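Local coordinates for glutamate--cysteine ligase GshA (Methylobacillus flagellatus KT, PDB 3K1T), which probably acts as a ligase that joins glutamate to cysteine, the first step of glutathione synthesis, at residues E30-S35 / A409-L414; D216-E221 / L413-I418; A95-L100 / D167-C172. One frame throughout, in Å; residues are numbered along the deposited sequence.

How the contacts relate
Contacts 1 and 2 adjoin, with centres about 9 Å apart, because both use helix 398-421 and share Leu413 and Leu414. One side of that helix receives helix 26-40 and another receives helix 210-226. The two also touch directly: Trp32 NE1 lies 3.0 Å from Glu221 OE2, probably in a hydrogen bond, and Leu411 packs on Val218. Glycerol lies close to the side chains of Trp32 and Arg217; it probably came from the crystallisation liquor and does not identify an active site. Contact 3 lies apart, in a mixed beta-sheet, its centre about 32 Å from that of contact 1 and 33 Å from that of contact 2. Contacts 1 and 3 each reach the second subunit.

Contact 1 (E30-S35 / A409-L414); sequences EHWFRS and ARLALL
Glu30 and Arg410 meet at roughly a right angle along their chains, yet their carboxylate and guanidinium planes are nearly coplanar, 10° apart. The salt bridge is bidentate and end-on: Arg410 NH1 bonds Glu30 OE1 at 2.9 Å, using the syn lone pair of that oxygen, and Arg410 NH2 bonds Glu30 OE2 at 3.1 Å, both bonds fairly straight. A bend at chi3 (-70°) brings the guanidinium flat against one face of Phe33, where it stacks with planes 26° apart and makes an off-centre cation-pi contact, Arg410 CZ lying 4.3 Å from the ring centroid. Edge bonding and face stacking together fix the group's rotation. Arg410 NE is also bonded to Gly406 O and Glu30 OE2 to Tyr403 OH, which should steady this buried pair.

Trp32 CZ3 lies over the opposite face of Phe33, toward its rim. The same atom comes within 3.8 Å of Leu411 CD2, and Trp32 CH2 within 3.7 Å of Leu414 CD2, extending the contact with apolar packing.

The nearly parallel axes, 11.9 Å apart, are spanned by these long side chains; helix 210-226 packs against Trp32 and Leu411, and strand 340-349 touches Arg410.

Contact 2 (D216-E221 / L413-I418); sequences DRVVEE and LLAATI
The guanidinium of Arg217 is the flat group that touches across this contact, and Ile418 CG2 approaches it obliquely. This methyl lies 3.6 Å from Arg217 NH2 and slightly farther from Arg217 NH1. A bend at chi3 (63°) carries the guanidinium round to it. Arg217 was modelled in two conformers, and the approach described here holds for one of them. Its charge is answered by a salt bridge from Arg217 NH2 to Glu422, so Ile418 supplies apolar contact beside a paired cation.

Farther in, Val218 is the residue on which the helices meet. With CG1 anti to the backbone N (chi1 165°), CG2 falls anti to the carbonyl carbon and touches three residues of helix 398-421: Val218 CG2 lies 3.9 Å from Leu414 CG, 4.0 Å from Ala415 CB and 3.9 Å from Ile418 CD1. The same methyl also reaches Ala415 CA, and the small alanine side chain is consistent with the close approach of the backbones, the CA atoms of Val218 and Ala415 being 6.2 Å apart. Round Val218 the contact is apolar. Within helix 398-421, Thr417 OG1 bonds Leu413 O, a carbonyl that also accepts the backbone N-H of Thr417.

The axes pass 9.3 Å apart and cross at 129°, on the antiparallel side of perpendicular. Helix 26-40 lies against Leu413, Leu414 and Thr417, Pro43 of the following loop also touches Leu413 and Thr417, and Pro230, in the loop after helix 210-226, touches Val219.

Contact 3 (A95-L100 / D167-C172); sequences ARRLLL and DNFDSC
Arg97 and Phe169 run past each other in opposite directions, with the guanidinium plane almost perpendicular to the ring at 84°. Arg97 CB, CG and CD line up along Phe169 CE1, while the edge of the ring faces the backbone at Leu98, Phe169 CZ lying 3.6 Å from Leu98 O. In the conformer described, one of two for Arg97, a bend at chi3 (-73°) turns NE toward the backbone of Asp170, and Arg97 NE bonds Asp170 O at 2.9 Å; the donor stands above the carbonyl plane. A water bridges Asp170 O to Arg97 NH2, weakly at the arginine. An alanine in place of Phe169 removes the ring beside the Arg97 chain, and would probably leave a gap there and the arginine freer to turn.

In one of its two conformers, Cys172 SG lies over a face of that guanidinium and accepts backbone bonds from Arg96 N and Arg97 N, each 3.4 Å long. Cys172 N returns a weak bond to Arg97 O. Ser171 OG packs 3.4 Å from Leu99 CB.

Next outward, Ser171 OG is bonded to Ala173 O, Arg163 holds Asp170 by a salt bridge, and strand 128-133 touches Phe169.

This is where parallel strands 97-102 and 173-177 begin to pair in a mixed beta-sheet; helix 109-124 connects strand 97-102 to its other parallel neighbour, 128-133, as a beta-alpha-beta crossover.

Contact 1 (E30-S35 / A409-L414)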
# COMPACT_ATOMS: atom_id res chain seq x y z
N GLU A 30 4.97 15.44 4.22
CA GLU A 30 4.39 14.47 3.30
C GLU A 30 4.01 15.13 1.94
O GLU A 30 4.23 14.54 0.87
CB GLU A 30 3.21 13.76 3.94
CG GLU A 30 3.61 12.97 5.18
CD GLU A 30 4.61 11.84 4.91
OE1 GLU A 30 4.78 11.40 3.75
OE2 GLU A 30 5.24 11.39 5.89
N HIS A 31 3.50 16.35 1.99
CA HIS A 31 3.25 17.11 0.78
C HIS A 31 4.54 17.37 0.01
O HIS A 31 4.60 17.19 -1.21
CB HIS A 31 2.58 18.45 1.10
CG HIS A 31 2.37 19.30 -0.09
ND1 HIS A 31 3.23 20.32 -0.45
CD2 HIS A 31 1.45 19.22 -1.08
CE1 HIS A 31 2.80 20.87 -1.57
NE2 HIS A 31 1.72 20.23 -1.97
N TRP A 32 5.62 17.70 0.74
CA TRP A 32 6.91 17.93 0.08
C TRP A 32 7.41 16.66 -0.60
O TRP A 32 7.83 16.69 -1.76
CB TRP A 32 7.92 18.47 1.11
CG TRP A 32 9.28 18.75 0.55
CD1 TRP A 32 9.70 19.92 -0.01
CD2 TRP A 32 10.41 17.87 0.53
NE1 TRP A 32 11.01 19.83 -0.38
CE2 TRP A 32 11.47 18.58 -0.07
CE3 TRP A 32 10.62 16.56 0.96
CZ2 TRP A 32 12.74 18.02 -0.24
CZ3 TRP A 32 11.87 16.02 0.82
CH2 TRP A 32 12.93 16.75 0.21
N PHE A 33 7.34 15.52 0.08
CA PHE A 33 7.77 14.27 -0.55
C PHE A 33 6.96 13.99 -1.81
O PHE A 33 7.51 13.61 -2.85
CB PHE A 33 7.63 13.08 0.41
CG PHE A 33 8.83 12.85 1.31
CD1 PHE A 33 10.08 12.54 0.77
CD2 PHE A 33 8.70 12.92 2.69
CE1 PHE A 33 11.16 12.31 1.59
CE2 PHE A 33 9.79 12.66 3.53
CZ PHE A 33 11.02 12.36 2.95
N ARG A 34 5.64 14.16 -1.74
CA ARG A 34 4.82 13.95 -2.94
C ARG A 34 5.26 14.84 -4.11
O ARG A 34 5.33 14.33 -5.25
CB ARG A 34 3.32 14.12 -2.68
CG ARG A 34 2.72 12.87 -2.04
CD ARG A 34 1.20 12.99 -1.95
NE ARG A 34 0.72 13.83 -0.88
CZ ARG A 34 0.42 13.36 0.34
NH1 ARG A 34 0.57 12.06 0.64
NH2 ARG A 34 -0.02 14.18 1.24
N SER A 35 5.58 16.12 -3.85
CA SER A 35 6.12 16.97 -4.90
C SER A 35 7.43 16.38 -5.47
O SER A 35 7.63 16.41 -6.69
CB SER A 35 6.38 18.39 -4.42
OG SER A 35 5.15 18.93 -4.00
N ALA A 409 15.13 7.72 5.88
CA ALA A 409 15.28 6.71 4.81
C ALA A 409 14.75 7.15 3.47
O ALA A 409 15.39 6.93 2.44
CB ALA A 409 14.63 5.37 5.22
N ARG A 410 13.61 7.85 3.48
CA ARG A 410 13.06 8.42 2.26
C ARG A 410 13.90 9.61 1.69
O ARG A 410 13.94 9.79 0.48
CB ARG A 410 11.59 8.79 2.44
CG ARG A 410 10.66 7.54 2.47
CD ARG A 410 9.22 7.96 2.64
NE ARG A 410 8.97 8.50 3.98
CZ ARG A 410 7.99 9.36 4.29
NH1 ARG A 410 7.09 9.76 3.38
NH2 ARG A 410 7.83 9.76 5.52
N LEU A 411 14.54 10.39 2.53
CA LEU A 411 15.50 11.41 2.05
C LEU A 411 16.66 10.75 1.32
O LEU A 411 17.07 11.20 0.25
CB LEU A 411 16.03 12.29 3.19
CG LEU A 411 15.00 13.15 3.95
CD1 LEU A 411 15.73 13.83 5.18
CD2 LEU A 411 14.41 14.19 3.02
N ALA A 412 17.19 9.68 1.91
CA ALA A 412 18.29 8.91 1.27
C ALA A 412 17.80 8.26 -0.05
O ALA A 412 18.53 8.22 -1.04
CB ALA A 412 18.85 7.86 2.24
N LEU A 413 16.58 7.74 -0.07
CA LEU A 413 15.98 7.22 -1.31
C LEU A 413 15.88 8.26 -2.40
O LEU A 413 16.25 8.00 -3.57
CB LEU A 413 14.58 6.63 -1.03
CG LEU A 413 13.93 5.89 -2.19
CD1 LEU A 413 14.61 4.54 -2.32
CD2 LEU A 413 12.39 5.72 -1.97
N LEU A 414 15.42 9.45 -2.05
CA LEU A 414 15.30 10.54 -3.01
C LEU A 414 16.69 10.92 -3.58
O LEU A 414 16.86 11.08 -4.81
CB LEU A 414 14.66 11.77 -2.31
CG LEU A 414 14.52 13.04 -3.14
CD1 LEU A 414 13.71 12.75 -4.44
CD2 LEU A 414 13.83 14.14 -2.31

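Contact 2 (D216-E221 / L413-I418)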
# COMPACT_ATOMS: atom_id res chain seq x y z
N ASP A 216 23.58 15.64 0.20
CA ASP A 216 23.75 17.03 0.60
C ASP A 216 22.69 17.95 0.01
O ASP A 216 22.10 18.77 0.71
CB ASP A 216 25.11 17.61 0.17
CG ASP A 216 26.28 17.14 1.01
OD1 ASP A 216 26.12 16.43 2.02
OD2 ASP A 216 27.43 17.58 0.65
N ARG A 217 22.45 17.84 -1.30
CA ARG A 217 21.47 18.68 -1.98
C ARG A 217 20.05 18.45 -1.43
O ARG A 217 19.31 19.38 -1.24
CB ARG A 217 21.46 18.39 -3.49
CG ARG A 217 22.70 18.92 -4.21
CD ARG A 217 22.94 18.14 -5.50
NE ARG A 217 21.86 18.29 -6.49
CZ ARG A 217 21.63 17.42 -7.48
NH1 ARG A 217 22.38 16.32 -7.59
NH2 ARG A 217 20.63 17.63 -8.34
N VAL A 218 19.68 17.19 -1.20
CA VAL A 218 18.36 16.89 -0.61
C VAL A 218 18.22 17.52 0.80
O VAL A 218 17.22 18.18 1.11
CB VAL A 218 18.09 15.36 -0.54
CG1 VAL A 218 16.89 15.03 0.41
CG2 VAL A 218 17.85 14.79 -1.98
N VAL A 219 19.23 17.33 1.64
CA VAL A 219 19.20 17.87 3.01
C VAL A 219 19.20 19.41 3.01
O VAL A 219 18.55 20.02 3.85
CB VAL A 219 20.36 17.31 3.86
CG1 VAL A 219 20.47 18.04 5.23
CG2 VAL A 219 20.16 15.77 4.07
N GLU A 220 19.91 20.03 2.06
CA GLU A 220 19.93 21.49 1.91
C GLU A 220 18.56 22.04 1.64
O GLU A 220 18.28 23.16 2.02
CB GLU A 220 20.84 21.94 0.77
CG GLU A 220 22.31 21.93 1.09
CD GLU A 220 23.19 22.00 -0.19
OE1 GLU A 220 22.71 22.49 -1.27
OE2 GLU A 220 24.37 21.55 -0.08
N GLU A 221 17.69 21.26 1.00
CA GLU A 221 16.32 21.70 0.84
C GLU A 221 15.41 21.32 2.01
O GLU A 221 14.56 22.11 2.44
CB GLU A 221 15.75 21.16 -0.46
CG GLU A 221 14.36 21.71 -0.68
CD GLU A 221 13.79 21.39 -2.04
OE1 GLU A 221 14.56 20.84 -2.88
OE2 GLU A 221 12.57 21.66 -2.22
N LEU A 413 16.58 7.74 -0.07
CA LEU A 413 15.98 7.22 -1.31
C LEU A 413 15.88 8.26 -2.40
O LEU A 413 16.25 8.00 -3.57
CB LEU A 413 14.58 6.63 -1.03
CG LEU A 413 13.93 5.89 -2.19
CD1 LEU A 413 14.61 4.54 -2.32
CD2 LEU A 413 12.39 5.72 -1.97
N LEU A 414 15.42 9.45 -2.05
CA LEU A 414 15.30 10.54 -3.01
C LEU A 414 16.69 10.92 -3.58
O LEU A 414 16.86 11.08 -4.81
CB LEU A 414 14.66 11.77 -2.31
CG LEU A 414 14.52 13.04 -3.14
CD1 LEU A 414 13.71 12.75 -4.44
CD2 LEU A 414 13.83 14.14 -2.31
N ALA A 415 17.67 10.99 -2.70
CA ALA A 415 19.01 11.30 -3.13
C ALA A 415 19.55 10.26 -4.14
O ALA A 415 20.16 10.65 -5.16
CB ALA A 415 19.98 11.43 -1.91
N ALA A 416 19.35 8.98 -3.84
CA ALA A 416 19.77 7.88 -4.74
C ALA A 416 19.06 7.97 -6.10
O ALA A 416 19.71 7.76 -7.16
CB ALA A 416 19.54 6.54 -4.10
N THR A 417 17.78 8.34 -6.08
CA THR A 417 16.95 8.50 -7.27
C THR A 417 17.50 9.62 -8.17
O THR A 417 17.69 9.45 -9.38
CB THR A 417 15.50 8.83 -6.89
OG1 THR A 417 15.01 7.77 -6.07
CG2 THR A 417 14.58 9.02 -8.14
N ILE A 418 17.80 10.75 -7.54
CA ILE A 418 18.40 11.91 -8.23
C ILE A 418 19.78 11.51 -8.81
O ILE A 418 20.04 11.72 -10.02
CB ILE A 418 18.48 13.14 -7.30
CG1 ILE A 418 17.07 13.63 -6.96
CG2 ILE A 418 19.33 14.28 -7.96
CD1 ILE A 418 16.99 14.68 -5.79

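Contact 3 (A95-L100 / D167-C172)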
# COMPACT_ATOMS: atom_id res chain seq x y z
N ALA A 95 3.79 -5.39 -17.68
CA ALA A 95 4.49 -6.64 -17.46
C ALA A 95 3.55 -7.76 -17.02
O ALA A 95 2.67 -7.58 -16.21
CB ALA A 95 5.62 -6.46 -16.42
N ARG A 96 3.70 -8.91 -17.66
CA ARG A 96 3.08 -10.13 -17.19
C ARG A 96 4.12 -10.98 -16.47
O ARG A 96 3.79 -11.68 -15.51
CB ARG A 96 2.55 -10.96 -18.36
CG ARG A 96 1.41 -10.37 -19.12
CD ARG A 96 1.01 -11.30 -20.26
NE ARG A 96 -0.30 -11.00 -20.84
CZ ARG A 96 -0.51 -10.10 -21.81
NH1 ARG A 96 0.49 -9.37 -22.32
NH2 ARG A 96 -1.75 -9.91 -22.28
N ARG A 97 5.35 -10.97 -17.00
CA ARG A 97 6.42 -11.87 -16.57
C ARG A 97 7.64 -11.06 -16.12
O ARG A 97 7.94 -10.03 -16.71
CB ARG A 97 6.82 -12.79 -17.73
CG ARG A 97 5.76 -13.81 -18.13
CD ARG A 97 6.13 -14.58 -19.39
NE ARG A 97 6.01 -13.75 -20.59
CZ ARG A 97 4.85 -13.48 -21.22
NH1 ARG A 97 3.69 -13.94 -20.77
NH2 ARG A 97 4.87 -12.71 -22.31
N LEU A 98 8.35 -11.54 -15.11
CA LEU A 98 9.54 -10.87 -14.63
C LEU A 98 10.65 -11.88 -14.42
O LEU A 98 10.44 -12.90 -13.75
CB LEU A 98 9.22 -10.17 -13.32
CG LEU A 98 10.26 -9.22 -12.76
CD1 LEU A 98 10.49 -8.01 -13.66
CD2 LEU A 98 9.78 -8.75 -11.32
N LEU A 99 11.81 -11.61 -15.03
CA LEU A 99 13.01 -12.41 -14.80
C LEU A 99 13.78 -11.75 -13.67
O LEU A 99 14.11 -10.56 -13.77
CB LEU A 99 13.89 -12.45 -16.08
CG LEU A 99 15.16 -13.31 -16.03
CD1 LEU A 99 14.80 -14.80 -16.01
CD2 LEU A 99 16.10 -13.02 -17.24
N LEU A 100 14.05 -12.52 -12.63
CA LEU A 100 14.81 -12.05 -11.47
C LEU A 100 16.23 -12.60 -11.54
O LEU A 100 16.44 -13.81 -11.53
CB LEU A 100 14.15 -12.49 -10.15
CG LEU A 100 14.84 -12.09 -8.83
CD1 LEU A 100 14.81 -10.58 -8.60
CD2 LEU A 100 14.17 -12.84 -7.62
N ASP A 167 13.60 -21.45 -20.31
CA ASP A 167 12.76 -22.47 -20.97
C ASP A 167 11.32 -21.99 -21.04
O ASP A 167 10.70 -21.77 -20.01
CB ASP A 167 12.82 -23.78 -20.17
CG ASP A 167 11.94 -24.88 -20.76
OD1 ASP A 167 12.16 -25.19 -21.95
OD2 ASP A 167 11.04 -25.43 -20.04
N ASN A 168 10.81 -21.79 -22.25
CA ASN A 168 9.45 -21.33 -22.42
C ASN A 168 9.11 -20.10 -21.56
O ASN A 168 8.04 -20.03 -20.93
CB ASN A 168 8.50 -22.52 -22.10
CG ASN A 168 7.07 -22.29 -22.60
OD1 ASN A 168 6.84 -21.51 -23.54
ND2 ASN A 168 6.09 -22.94 -21.95
N PHE A 169 10.02 -19.12 -21.51
CA PHE A 169 9.82 -17.96 -20.64
C PHE A 169 10.54 -16.75 -21.20
O PHE A 169 11.78 -16.67 -21.17
CB PHE A 169 10.35 -18.22 -19.23
CG PHE A 169 10.03 -17.11 -18.24
CD1 PHE A 169 8.78 -17.03 -17.65
CD2 PHE A 169 10.99 -16.18 -17.90
CE1 PHE A 169 8.48 -16.04 -16.72
CE2 PHE A 169 10.71 -15.17 -16.97
CZ PHE A 169 9.45 -15.11 -16.38
N ASP A 170 9.77 -15.82 -21.72
CA ASP A 170 10.36 -14.59 -22.23
C ASP A 170 9.76 -13.42 -21.50
O ASP A 170 8.60 -13.10 -21.71
CB ASP A 170 10.16 -14.41 -23.72
CG ASP A 170 10.78 -13.09 -24.20
OD1 ASP A 170 10.19 -12.01 -24.01
OD2 ASP A 170 11.90 -13.10 -24.71
N SER A 171 10.55 -12.76 -20.64
CA SER A 171 9.99 -11.70 -19.83
C SER A 171 10.02 -10.39 -20.50
O SER A 171 10.83 -10.08 -21.39
CB SER A 171 10.70 -11.57 -18.47
OG SER A 171 12.05 -11.18 -18.65
N CYS A 172 9.17 -9.57 -19.95
CA CYS A 172 8.94 -8.24 -20.35
C CYS A 172 10.13 -7.33 -19.79
O CYS A 172 10.73 -6.48 -20.47
CB CYS A 172 7.47 -7.95 -19.81
SG CYS A 172 6.06 -9.45 -19.98
O HOH W 1 7.51 -10.84 -23.20